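Local coordinates for protein Beta/alpha-amylase (Paenibacillus polymyxa, PDB 3VOC) that hydrolyses alpha-1,4-glucosidic linkages in starch as a secreted amylase, this part being the beta-amylase catalytic domain, which takes maltose from non-reducing ends, at residues 21-26 with 61-66; 192-197 with 246-251; 200-203 with 207-210. All blocks are in the same frame, centred on the assembly; numbering follows the deposited sequence.

Contact 1: residues 21-26 with 61-66; sequences GSFKKQ and KTYANA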
ATOM      1  N   GLY A  21      16.687 -23.806   7.445  1.00 22.20           N
ATOM      2  CA  GLY A  21      17.651 -23.730   8.534  1.00 21.91           C
ATOM      3  C   GLY A  21      18.236 -22.340   8.648  1.00 21.77           C
ATOM      4  O   GLY A  21      18.397 -21.816   9.753  1.00 22.13           O
ATOM      5  N   SER A  22      18.552 -21.740   7.503  1.00 21.31           N
ATOM      6  CA  SER A  22      19.081 -20.363   7.456  1.00 20.62           C
ATOM      7  C   SER A  22      18.078 -19.346   8.000  1.00 19.65           C
ATOM      8  O   SER A  22      18.410 -18.496   8.837  1.00 19.05           O
ATOM      9  CB  SER A  22      19.454 -19.994   6.018  1.00 20.93           C
ATOM     10  OG  SER A  22      19.710 -18.605   5.882  1.00 22.81           O
ATOM     11  N   PHE A  23      16.847 -19.437   7.520  1.00 18.72           N
ATOM     12  CA  PHE A  23      15.791 -18.528   7.945  1.00 17.83           C
ATOM     13  C   PHE A  23      15.542 -18.671   9.442  1.00 17.96           C
ATOM     14  O   PHE A  23      15.380 -17.666  10.139  1.00 17.62           O
ATOM     15  CB  PHE A  23      14.516 -18.811   7.138  1.00 18.00           C
ATOM     16  CG  PHE A  23      13.382 -17.892   7.442  1.00 18.23           C
ATOM     17  CD1 PHE A  23      13.573 -16.509   7.500  1.00 18.39           C
ATOM     18  CD2 PHE A  23      12.100 -18.407   7.658  1.00 19.99           C
ATOM     19  CE1 PHE A  23      12.505 -15.650   7.769  1.00 18.23           C
ATOM     20  CE2 PHE A  23      11.013 -17.548   7.928  1.00 20.81           C
ATOM     21  CZ  PHE A  23      11.223 -16.175   7.980  1.00 19.43           C
ATOM     22  N   LYS A  24      15.548 -19.910   9.945  1.00 17.53           N
ATOM     23  CA  LYS A  24      15.393 -20.144  11.387  1.00 18.15           C
ATOM     24  C   LYS A  24      16.505 -19.491  12.236  1.00 18.08           C
ATOM     25  O   LYS A  24      16.227 -18.960  13.306  1.00 18.07           O
ATOM     26  CB  LYS A  24      15.284 -21.642  11.701  1.00 18.46           C
ATOM     27  CG  LYS A  24      13.961 -22.269  11.268  1.00 19.38           C
ATOM     28  CD  LYS A  24      13.907 -23.730  11.642  1.00 23.32           C
ATOM     29  CE  LYS A  24      12.590 -24.362  11.184  1.00 27.40           C
ATOM     30  NZ  LYS A  24      12.257 -25.598  11.959  1.00 28.02           N
ATOM     31  N   LYS A  25      17.752 -19.535  11.762  1.00 18.04           N
ATOM     32  CA  LYS A  25      18.866 -18.831  12.421  1.00 18.02           C
ATOM     33  C   LYS A  25      18.614 -17.320  12.477  1.00 17.67           C
ATOM     34  O   LYS A  25      18.870 -16.664  13.502  1.00 16.72           O
ATOM     35  CB  LYS A  25      20.190 -19.091  11.696  1.00 18.92           C
ATOM     36  CG  LYS A  25      20.772 -20.483  11.938  1.00 21.62           C
ATOM     37  CD  LYS A  25      22.064 -20.713  11.143  1.00 22.78           C
ATOM     38  CE  LYS A  25      22.270 -22.198  10.946  1.00 27.56           C
ATOM     39  NZ  LYS A  25      23.394 -22.547  10.023  1.00 30.67           N
ATOM     40  N   GLN A  26      18.136 -16.766  11.362  1.00 16.82           N
ATOM     41  CA  GLN A  26      17.803 -15.339  11.316  1.00 16.60           C
ATOM     42  C   GLN A  26      16.705 -15.004  12.316  1.00 16.63           C
ATOM     43  O   GLN A  26      16.789 -13.986  13.017  1.00 16.62           O
ATOM     44  CB  GLN A  26      17.361 -14.908   9.925  1.00 16.07           C
ATOM     45  CG  GLN A  26      18.457 -14.872   8.869  1.00 16.40           C
ATOM     46  CD  GLN A  26      17.885 -14.489   7.511  1.00 17.61           C
ATOM     47  OE1 GLN A  26      16.922 -15.094   7.057  1.00 19.35           O
ATOM     48  NE2 GLN A  26      18.443 -13.461   6.887  1.00 19.14           N
ATOM     49  N   LYS A  61       1.978 -22.053   6.055  1.00 17.69           N
ATOM     50  CA  LYS A  61       1.865 -22.768   7.328  1.00 17.99           C
ATOM     51  C   LYS A  61       3.276 -23.124   7.815  1.00 17.84           C
ATOM     52  O   LYS A  61       3.600 -22.936   8.985  1.00 17.83           O
ATOM     53  CB  LYS A  61       0.970 -24.003   7.194  1.00 18.51           C
ATOM     54  CG  LYS A  61      -0.522 -23.682   7.269  1.00 21.00           C
ATOM     55  CD  LYS A  61      -1.377 -24.836   6.775  1.00 25.07           C
ATOM     56  CE  LYS A  61      -2.885 -24.543   6.983  1.00 26.35           C
ATOM     57  NZ  LYS A  61      -3.755 -25.383   6.063  1.00 25.70           N
ATOM     58  N   THR A  62       4.135 -23.578   6.904  1.00 18.01           N
ATOM     59  CA  THR A  62       5.542 -23.829   7.250  1.00 17.64           C
ATOM     60  C   THR A  62       6.242 -22.559   7.749  1.00 17.39           C
ATOM     61  O   THR A  62       6.968 -22.582   8.754  1.00 17.20           O
ATOM     62  CB  THR A  62       6.313 -24.411   6.052  1.00 18.33           C
ATOM     63  OG1 THR A  62       5.650 -25.601   5.600  1.00 17.90           O
ATOM     64  CG2 THR A  62       7.749 -24.753   6.444  1.00 17.33           C
ATOM     65  N   TYR A  63       6.056 -21.472   7.002  1.00 16.27           N
ATOM     66  CA  TYR A  63       6.612 -20.177   7.359  1.00 16.43           C
ATOM     67  C   TYR A  63       6.132 -19.776   8.752  1.00 16.24           C
ATOM     68  O   TYR A  63       6.947 -19.472   9.633  1.00 16.92           O
ATOM     69  CB  TYR A  63       6.158 -19.166   6.312  1.00 15.56           C
ATOM     70  CG  TYR A  63       6.844 -17.826   6.310  1.00 16.39           C
ATOM     71  CD1 TYR A  63       7.445 -17.349   5.145  1.00 16.38           C
ATOM     72  CD2 TYR A  63       6.866 -17.008   7.454  1.00 16.66           C
ATOM     73  CE1 TYR A  63       8.055 -16.090   5.112  1.00 18.07           C
ATOM     74  CE2 TYR A  63       7.488 -15.743   7.430  1.00 15.63           C
ATOM     75  CZ  TYR A  63       8.068 -15.292   6.251  1.00 16.98           C
ATOM     76  OH  TYR A  63       8.664 -14.038   6.190  1.00 17.26           O
ATOM     77  N   ALA A  64       4.815 -19.810   8.959  1.00 16.60           N
ATOM     78  CA  ALA A  64       4.244 -19.440  10.245  1.00 17.07           C
ATOM     79  C   ALA A  64       4.744 -20.340  11.373  1.00 17.73           C
ATOM     80  O   ALA A  64       5.022 -19.855  12.479  1.00 17.34           O
ATOM     81  CB  ALA A  64       2.701 -19.418  10.195  1.00 17.57           C
ATOM     82  N   ASN A  65       4.860 -21.640  11.092  1.00 18.24           N
ATOM     83  CA  ASN A  65       5.431 -22.591  12.063  1.00 18.93           C
ATOM     84  C   ASN A  65       6.846 -22.214  12.500  1.00 18.41           C
ATOM     85  O   ASN A  65       7.164 -22.285  13.681  1.00 18.44           O
ATOM     86  CB  ASN A  65       5.456 -24.008  11.490  1.00 19.30           C
ATOM     87  CG  ASN A  65       4.091 -24.659  11.481  1.00 22.91           C
ATOM     88  OD1 ASN A  65       3.148 -24.145  12.072  1.00 25.63           O
ATOM     89  ND2 ASN A  65       3.974 -25.798  10.784  1.00 25.17           N
ATOM     90  N   ALA A  66       7.697 -21.840  11.541  1.00 18.40           N
ATOM     91  CA  ALA A  66       9.074 -21.412  11.845  1.00 17.53           C
ATOM     92  C   ALA A  66       9.077 -20.157  12.740  1.00 17.33           C
ATOM     93  O   ALA A  66       9.810 -20.079  13.750  1.00 16.38           O
ATOM     94  CB  ALA A  66       9.876 -21.173  10.551  1.00 17.90           C
TER

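Contact 2: residues 192-197 with 246-251; sequences NAFRTA and LSWYQS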
ATOM      1  N   ASN A 192     -15.688   5.344 -18.339  1.00 16.46           N
ATOM      2  CA  ASN A 192     -17.134   5.247 -18.165  1.00 16.73           C
ATOM      3  C   ASN A 192     -17.591   5.421 -16.716  1.00 16.30           C
ATOM      4  O   ASN A 192     -18.643   6.015 -16.449  1.00 16.21           O
ATOM      5  CB  ASN A 192     -17.650   3.952 -18.786  1.00 17.03           C
ATOM      6  CG  ASN A 192     -17.812   4.076 -20.303  1.00 20.85           C
ATOM      7  OD1 ASN A 192     -18.131   5.160 -20.818  1.00 23.27           O
ATOM      8  ND2 ASN A 192     -17.606   2.983 -21.019  1.00 22.82           N
ATOM      9  N   ALA A 193     -16.786   4.938 -15.777  1.00 15.86           N
ATOM     10  CA  ALA A 193     -17.097   5.121 -14.367  1.00 15.32           C
ATOM     11  C   ALA A 193     -17.054   6.602 -13.996  1.00 15.29           C
ATOM     12  O   ALA A 193     -17.891   7.071 -13.234  1.00 14.78           O
ATOM     13  CB  ALA A 193     -16.147   4.315 -13.488  1.00 14.87           C
ATOM     14  N   PHE A 194     -16.086   7.339 -14.546  1.00 15.09           N
ATOM     15  CA  PHE A 194     -16.021   8.789 -14.314  1.00 15.20           C
ATOM     16  C   PHE A 194     -17.220   9.502 -14.948  1.00 15.16           C
ATOM     17  O   PHE A 194     -17.817  10.376 -14.321  1.00 14.73           O
ATOM     18  CB  PHE A 194     -14.687   9.372 -14.833  1.00 14.96           C
ATOM     19  CG  PHE A 194     -14.528  10.886 -14.635  1.00 15.56           C
ATOM     20  CD1 PHE A 194     -14.750  11.483 -13.389  1.00 14.24           C
ATOM     21  CD2 PHE A 194     -14.117  11.699 -15.701  1.00 16.22           C
ATOM     22  CE1 PHE A 194     -14.578  12.858 -13.209  1.00 15.31           C
ATOM     23  CE2 PHE A 194     -13.933  13.094 -15.532  1.00 14.05           C
ATOM     24  CZ  PHE A 194     -14.166  13.670 -14.287  1.00 14.78           C
ATOM     25  N   ARG A 195     -17.572   9.133 -16.184  1.00 15.67           N
ATOM     26  CA  ARG A 195     -18.746   9.723 -16.838  1.00 15.94           C
ATOM     27  C   ARG A 195     -20.004   9.474 -15.996  1.00 16.03           C
ATOM     28  O   ARG A 195     -20.775  10.402 -15.704  1.00 16.02           O
ATOM     29  CB  ARG A 195     -18.932   9.144 -18.256  1.00 16.74           C
ATOM     30  CG  ARG A 195     -17.891   9.603 -19.240  1.00 16.87           C
ATOM     31  CD  ARG A 195     -17.853   8.744 -20.503  1.00 18.10           C
ATOM     32  NE  ARG A 195     -16.653   9.098 -21.259  1.00 19.56           N
ATOM     33  CZ  ARG A 195     -15.929   8.266 -22.000  1.00 19.82           C
ATOM     34  NH1 ARG A 195     -16.271   6.984 -22.109  1.00 18.58           N
ATOM     35  NH2 ARG A 195     -14.846   8.734 -22.626  1.00 18.83           N
ATOM     36  N   THR A 196     -20.205   8.219 -15.604  1.00 16.43           N
ATOM     37  CA  THR A 196     -21.360   7.830 -14.794  1.00 17.12           C
ATOM     38  C   THR A 196     -21.368   8.584 -13.460  1.00 16.50           C
ATOM     39  O   THR A 196     -22.414   9.095 -13.028  1.00 16.24           O
ATOM     40  CB  THR A 196     -21.405   6.301 -14.579  1.00 17.87           C
ATOM     41  OG1 THR A 196     -21.362   5.652 -15.846  1.00 19.69           O
ATOM     42  CG2 THR A 196     -22.684   5.875 -13.871  1.00 19.71           C
ATOM     43  N   ALA A 197     -20.207   8.674 -12.820  1.00 15.74           N
ATOM     44  CA  ALA A 197     -20.097   9.423 -11.567  1.00 14.87           C
ATOM     45  C   ALA A 197     -20.511  10.893 -11.745  1.00 14.75           C
ATOM     46  O   ALA A 197     -21.176  11.472 -10.864  1.00 14.41           O
ATOM     47  CB  ALA A 197     -18.679   9.332 -11.008  1.00 15.29           C
ATOM     48  N   LEU A 246     -10.129  14.734  -9.757  1.00 15.13           N
ATOM     49  CA  LEU A 246      -9.240  14.274  -8.691  1.00 15.16           C
ATOM     50  C   LEU A 246     -10.008  13.718  -7.516  1.00 15.31           C
ATOM     51  O   LEU A 246      -9.577  12.739  -6.917  1.00 16.00           O
ATOM     52  CB  LEU A 246      -8.322  15.404  -8.209  1.00 15.61           C
ATOM     53  CG  LEU A 246      -7.133  15.747  -9.096  1.00 16.66           C
ATOM     54  CD1 LEU A 246      -6.352  16.892  -8.477  1.00 19.29           C
ATOM     55  CD2 LEU A 246      -6.230  14.526  -9.303  1.00 17.46           C
ATOM     56  N   SER A 247     -11.133  14.353  -7.167  1.00 15.26           N
ATOM     57  CA  SER A 247     -11.986  13.833  -6.091  1.00 14.69           C
ATOM     58  C   SER A 247     -12.533  12.450  -6.438  1.00 14.21           C
ATOM     59  O   SER A 247     -12.524  11.534  -5.595  1.00 14.18           O
ATOM     60  CB  SER A 247     -13.132  14.802  -5.778  1.00 15.05           C
ATOM     61  OG  SER A 247     -13.913  14.309  -4.708  1.00 14.63           O
ATOM     62  N   TRP A 248     -13.009  12.294  -7.677  1.00 13.30           N
ATOM     63  CA  TRP A 248     -13.516  10.997  -8.128  1.00 13.60           C
ATOM     64  C   TRP A 248     -12.397   9.938  -8.146  1.00 13.03           C
ATOM     65  O   TRP A 248     -12.582   8.801  -7.715  1.00 12.86           O
ATOM     66  CB  TRP A 248     -14.160  11.094  -9.526  1.00 13.03           C
ATOM     67  CG  TRP A 248     -14.355   9.713 -10.123  1.00 13.89           C
ATOM     68  CD1 TRP A 248     -15.377   8.834  -9.848  1.00 14.98           C
ATOM     69  CD2 TRP A 248     -13.483   9.043 -11.044  1.00 14.02           C
ATOM     70  NE1 TRP A 248     -15.197   7.666 -10.557  1.00 14.56           N
ATOM     71  CE2 TRP A 248     -14.047   7.770 -11.303  1.00 13.67           C
ATOM     72  CE3 TRP A 248     -12.279   9.399 -11.685  1.00 13.18           C
ATOM     73  CZ2 TRP A 248     -13.448   6.845 -12.164  1.00 13.96           C
ATOM     74  CZ3 TRP A 248     -11.683   8.481 -12.539  1.00 14.34           C
ATOM     75  CH2 TRP A 248     -12.282   7.219 -12.785  1.00 14.54           C
ATOM     76  N   TYR A 249     -11.245  10.337  -8.666  1.00 12.94           N
ATOM     77  CA  TYR A 249     -10.081   9.465  -8.801  1.00 12.65           C
ATOM     78  C   TYR A 249      -9.720   8.898  -7.420  1.00 12.73           C
ATOM     79  O   TYR A 249      -9.541   7.680  -7.262  1.00 12.84           O
ATOM     80  CB  TYR A 249      -8.949  10.300  -9.382  1.00 12.75           C
ATOM     81  CG  TYR A 249      -7.715   9.562  -9.856  1.00 12.98           C
ATOM     82  CD1 TYR A 249      -7.794   8.545 -10.820  1.00 13.38           C
ATOM     83  CD2 TYR A 249      -6.452   9.926  -9.373  1.00 14.51           C
ATOM     84  CE1 TYR A 249      -6.620   7.910 -11.285  1.00 11.94           C
ATOM     85  CE2 TYR A 249      -5.293   9.295  -9.819  1.00 13.09           C
ATOM     86  CZ  TYR A 249      -5.381   8.290 -10.770  1.00 13.23           C
ATOM     87  OH  TYR A 249      -4.214   7.662 -11.183  1.00 13.54           O
ATOM     88  N   GLN A 250      -9.668   9.778  -6.422  1.00 13.05           N
ATOM     89  CA  GLN A 250      -9.447   9.359  -5.033  1.00 13.26           C
ATOM     90  C   GLN A 250     -10.600   8.514  -4.487  1.00 13.58           C
ATOM     91  O   GLN A 250     -10.347   7.505  -3.805  1.00 13.05           O
ATOM     92  CB  GLN A 250      -9.167  10.551  -4.106  1.00 13.30           C
ATOM     93  CG  GLN A 250      -8.953  10.112  -2.638  1.00 13.27           C
ATOM     94  CD  GLN A 250      -8.420  11.209  -1.741  1.00 15.72           C
ATOM     95  OE1 GLN A 250      -7.482  11.921  -2.102  1.00 15.96           O
ATOM     96  NE2 GLN A 250      -9.011  11.342  -0.548  1.00 14.89           N
ATOM     97  N   SER A 251     -11.849   8.899  -4.794  1.00 13.95           N
ATOM     98  CA  SER A 251     -13.034   8.158  -4.291  1.00 14.31           C
ATOM     99  C   SER A 251     -13.055   6.662  -4.663  1.00 14.33           C
ATOM    100  O   SER A 251     -13.559   5.826  -3.888  1.00 14.45           O
ATOM    101  CB  SER A 251     -14.360   8.832  -4.705  1.00 14.83           C
ATOM    102  OG  SER A 251     -14.693   8.530  -6.060  1.00 14.82           O
TER

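Contact 3: residues 200-203 with 207-210; sequences DKYG and KINA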
ATOM      1  N   ASP A 200     -24.388  11.024 -12.418  1.00 18.26           N
ATOM      2  CA  ASP A 200     -25.031  10.836 -11.111  1.00 18.62           C
ATOM      3  C   ASP A 200     -24.925  12.055 -10.214  1.00 17.76           C
ATOM      4  O   ASP A 200     -25.884  12.398  -9.515  1.00 17.70           O
ATOM      5  CB  ASP A 200     -24.453   9.616 -10.382  1.00 18.53           C
ATOM      6  CG  ASP A 200     -24.860   8.314 -11.027  1.00 20.87           C
ATOM      7  OD1 ASP A 200     -25.754   8.343 -11.902  1.00 24.57           O
ATOM      8  OD2 ASP A 200     -24.284   7.264 -10.670  1.00 23.75           O
ATOM      9  N   LYS A 201     -23.768  12.713 -10.223  1.00 17.24           N
ATOM     10  CA  LYS A 201     -23.590  13.879  -9.359  1.00 17.00           C
ATOM     11  C   LYS A 201     -24.436  15.072  -9.841  1.00 17.00           C
ATOM     12  O   LYS A 201     -25.193  15.657  -9.067  1.00 16.42           O
ATOM     13  CB  LYS A 201     -22.115  14.269  -9.246  1.00 16.77           C
ATOM     14  CG  LYS A 201     -21.872  15.505  -8.388  1.00 15.64           C
ATOM     15  CD  LYS A 201     -20.391  15.811  -8.179  1.00 14.70           C
ATOM     16  CE  LYS A 201     -20.209  17.011  -7.260  1.00 16.37           C
ATOM     17  NZ  LYS A 201     -18.769  17.238  -6.943  1.00 15.80           N
ATOM     18  N   TYR A 202     -24.301  15.431 -11.118  1.00 16.73           N
ATOM     19  CA  TYR A 202     -24.938  16.653 -11.610  1.00 17.07           C
ATOM     20  C   TYR A 202     -26.300  16.429 -12.242  1.00 17.22           C
ATOM     21  O   TYR A 202     -27.130  17.345 -12.239  1.00 17.16           O
ATOM     22  CB  TYR A 202     -24.006  17.405 -12.549  1.00 16.86           C
ATOM     23  CG  TYR A 202     -22.789  17.886 -11.818  1.00 16.84           C
ATOM     24  CD1 TYR A 202     -22.895  18.886 -10.844  1.00 17.27           C
ATOM     25  CD2 TYR A 202     -21.527  17.332 -12.073  1.00 15.96           C
ATOM     26  CE1 TYR A 202     -21.791  19.325 -10.149  1.00 15.80           C
ATOM     27  CE2 TYR A 202     -20.405  17.773 -11.381  1.00 15.92           C
ATOM     28  CZ  TYR A 202     -20.549  18.767 -10.422  1.00 16.94           C
ATOM     29  OH  TYR A 202     -19.452  19.227  -9.747  1.00 15.46           O
ATOM     30  N   GLY A 203     -26.521  15.219 -12.770  1.00 17.63           N
ATOM     31  CA  GLY A 203     -27.837  14.796 -13.242  1.00 17.87           C
ATOM     32  C   GLY A 203     -28.014  14.691 -14.746  1.00 18.15           C
ATOM     33  O   GLY A 203     -28.899  13.996 -15.200  1.00 18.50           O
ATOM     34  N   LYS A 207     -26.110  19.727 -17.103  1.00 17.07           N
ATOM     35  CA  LYS A 207     -25.759  20.121 -15.736  1.00 17.31           C
ATOM     36  C   LYS A 207     -24.272  19.938 -15.423  1.00 16.95           C
ATOM     37  O   LYS A 207     -23.717  20.672 -14.605  1.00 15.89           O
ATOM     38  CB  LYS A 207     -26.680  19.445 -14.720  1.00 17.42           C
ATOM     39  CG  LYS A 207     -28.078  20.108 -14.718  1.00 20.10           C
ATOM     40  CD  LYS A 207     -29.094  19.251 -14.042  1.00 26.87           C
ATOM     41  CE  LYS A 207     -30.370  20.021 -13.767  1.00 29.80           C
ATOM     42  NZ  LYS A 207     -31.381  19.081 -13.173  1.00 34.37           N
ATOM     43  N   ILE A 208     -23.635  18.977 -16.100  1.00 17.06           N
ATOM     44  CA  ILE A 208     -22.173  18.818 -16.020  1.00 17.21           C
ATOM     45  C   ILE A 208     -21.489  20.026 -16.655  1.00 17.90           C
ATOM     46  O   ILE A 208     -20.605  20.639 -16.047  1.00 17.90           O
ATOM     47  CB  ILE A 208     -21.675  17.491 -16.669  1.00 16.99           C
ATOM     48  CG1 ILE A 208     -22.170  16.281 -15.869  1.00 15.51           C
ATOM     49  CG2 ILE A 208     -20.148  17.465 -16.724  1.00 17.03           C
ATOM     50  CD1 ILE A 208     -22.059  14.920 -16.614  1.00 15.43           C
ATOM     51  N   ASN A 209     -21.919  20.387 -17.866  1.00 17.75           N
ATOM     52  CA  ASN A 209     -21.437  21.611 -18.516  1.00 17.73           C
ATOM     53  C   ASN A 209     -21.632  22.849 -17.631  1.00 17.86           C
ATOM     54  O   ASN A 209     -20.744  23.697 -17.549  1.00 18.34           O
ATOM     55  CB  ASN A 209     -22.151  21.832 -19.857  1.00 17.76           C
ATOM     56  CG  ASN A 209     -21.573  20.981 -20.990  1.00 17.98           C
ATOM     57  OD1 ASN A 209     -20.418  20.533 -20.950  1.00 18.47           O
ATOM     58  ND2 ASN A 209     -22.381  20.773 -22.024  1.00 18.49           N
ATOM     59  N   ALA A 210     -22.791  22.941 -16.980  1.00 17.39           N
ATOM     60  CA  ALA A 210     -23.096  24.069 -16.080  1.00 17.98           C
ATOM     61  C   ALA A 210     -22.072  24.175 -14.947  1.00 18.21           C
ATOM     62  O   ALA A 210     -21.642  25.271 -14.579  1.00 17.90           O
ATOM     63  CB  ALA A 210     -24.518  23.941 -15.507  1.00 17.75           C
TER

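Contact 1: residues 21-26 with 61-66
Phe-23 drives the far end of its ring over one face of Tyr-63, a T-shaped (edge-to-face) pair with ring centroids 5.1 Å apart and planes inclined at 62°. The Phe-23 atoms that do the touching are CE2 and CZ. CE2 stands 3.9 Å above the centre of the Tyr-63 ring, while CZ leans toward the phenolic end, 3.7 Å from Tyr-63 CZ and 3.8 Å from Tyr-63 OH. Both aromatic side chains have CG anti to the backbone N (chi1 -177° for Phe-23, -167° for Tyr-63), which turns each ring away from its own N and past its carbonyl carbon, into the space between the helices, and the two cross at about a right angle. At the other end of the Phe-23 ring, Gln-26 OE1 lies in the ring plane, 3.7 Å from Phe-23 CD1; the same oxygen hydrogen-bonds a bound Tris molecule, probably from the crystallisation liquor. Tyr-63 is further packed by Pro-13 and Trp-74, and by Ile-38 and Thr-40 of barrel strand 37-43.

Nearer the surface the chemistry changes. Lys-24 runs as an extended chain past Ala-66, its CE 4.2 Å from Ala-66 CB, and its NZ makes a salt bridge with Glu-69, three residues further along helix 58-69. The small alanine lets the lysine's methylenes pass close to the helix on their way to that carboxylate.

The segments belong to helices 20-32 and 58-69, successive outer helices of the (beta/alpha)8 barrel. No hydrogen bond links the two segments, so their direct contact rests on dispersion and on the weakly polar ring pair, with the buried aromatics inside and a charged side chain at the margin.

Contact 2: residues 192-197 with 246-251
Ala-193 sets its CB 3.9 Å from CZ2 of Trp-248, at one end of the indole. Next comes Phe-194, which carries most of the contact from its side: its CB sits over the six-membered ring of Trp-248, 3.6 Å from the centroid and only 3° off the normal, a CH-pi contact. Because CG is anti to the backbone N (chi1 180°), the phenyl ring then runs on past the indole at a slant, with CD1 3.6 Å from Trp-248 CD2 and the planes at 42°. Arg-195 turns elsewhere, its NH1 bonded to Asn-192 OD1 and its NE to Ile-222 O. Thr-196 gives its hydroxyl to Asn-192 O, approaching the face of that carbonyl opposite to its own backbone N. Last, Ala-197 brings CB to 3.5 Å from Trp-248 CD1, at the pyrrole end. With a serine in place of Trp-248, the two alanine methyls and Phe-194 CB would probably lose their common partner and a gap would open between the helices. The segment axes pass 10.8 Å apart, bridged by one indole set between two alanine methyls and Phe-194, in helices that follow barrel strand 153-156. With no hydrogen bond across, the segments meet through shape and dispersion.

Contact 3: residues 200-203 with 207-210
Tyr-202 CB lies 4.0 Å from Ile-208 CG1, an apolar contact, and the tyrosine ring atom CD2 comes equally near that same methylene. The two side chains cross at about a right angle. Ile-208 is the buried member of the group and extends the packing to Leu-219 and Ile-222 of the following loop.

A second kind of contact sets aliphatic carbon against backbone oxygen. Tyr-202 O lies alongside the extended Lys-207 side chain, with Lys-207 CB and Lys-207 CD each 3.3 Å away. CG of Lys-207 is anti to its carbonyl carbon (chi1 -75°) and the chain is extended beyond it, which draws the methylenes past this oxygen. Nothing in this pairing is a hydrogen bond, and none joins the two segments.

Polar links run to other parts of the chain. Tyr-202 OH hydrogen-bonds one carboxylate oxygen of Asp-244 on helix 240-268, and Lys-201 NZ forms a salt bridge to the other. CG of Lys-201 also lies 3.9 Å above the centre of the Tyr-202 ring, and both side chains end at the one carboxylate. Lys-207 N is bonded to Ser-204 OG at the start of the second helix.

Gly-203 makes the turn possible. Its positive phi (108°) ends helix 188-202, and a CB at these backbone angles would be jammed against Tyr-202 O. This is a short helix-to-helix connection with a glycine at the C-terminal end of the first helix, here in the long excursion between barrel strands 153-156 and 275-279.

Overall arrangement
Contact 1 is a buried joint between two successive helices of the barrel wall, whereas contacts 2 and 3 are partly buried and lie on the opposite side of the chain's centre, with the centres of contacts 1 and 2 about 45 Å apart. Contacts 2 and 3 share helix 188-202, and their centres are about 13 Å apart; between them they bind it first to helix 240-268 and then to helix 205-212. No hydrogen bond crosses any of the three. What differs is the filling: paired aromatic rings in contact 1, one indole among alanines and a phenylalanine in contact 2, and a tyrosine on isoleucine, with lysine methylenes beside a backbone carbonyl, at the more peripheral contact 3.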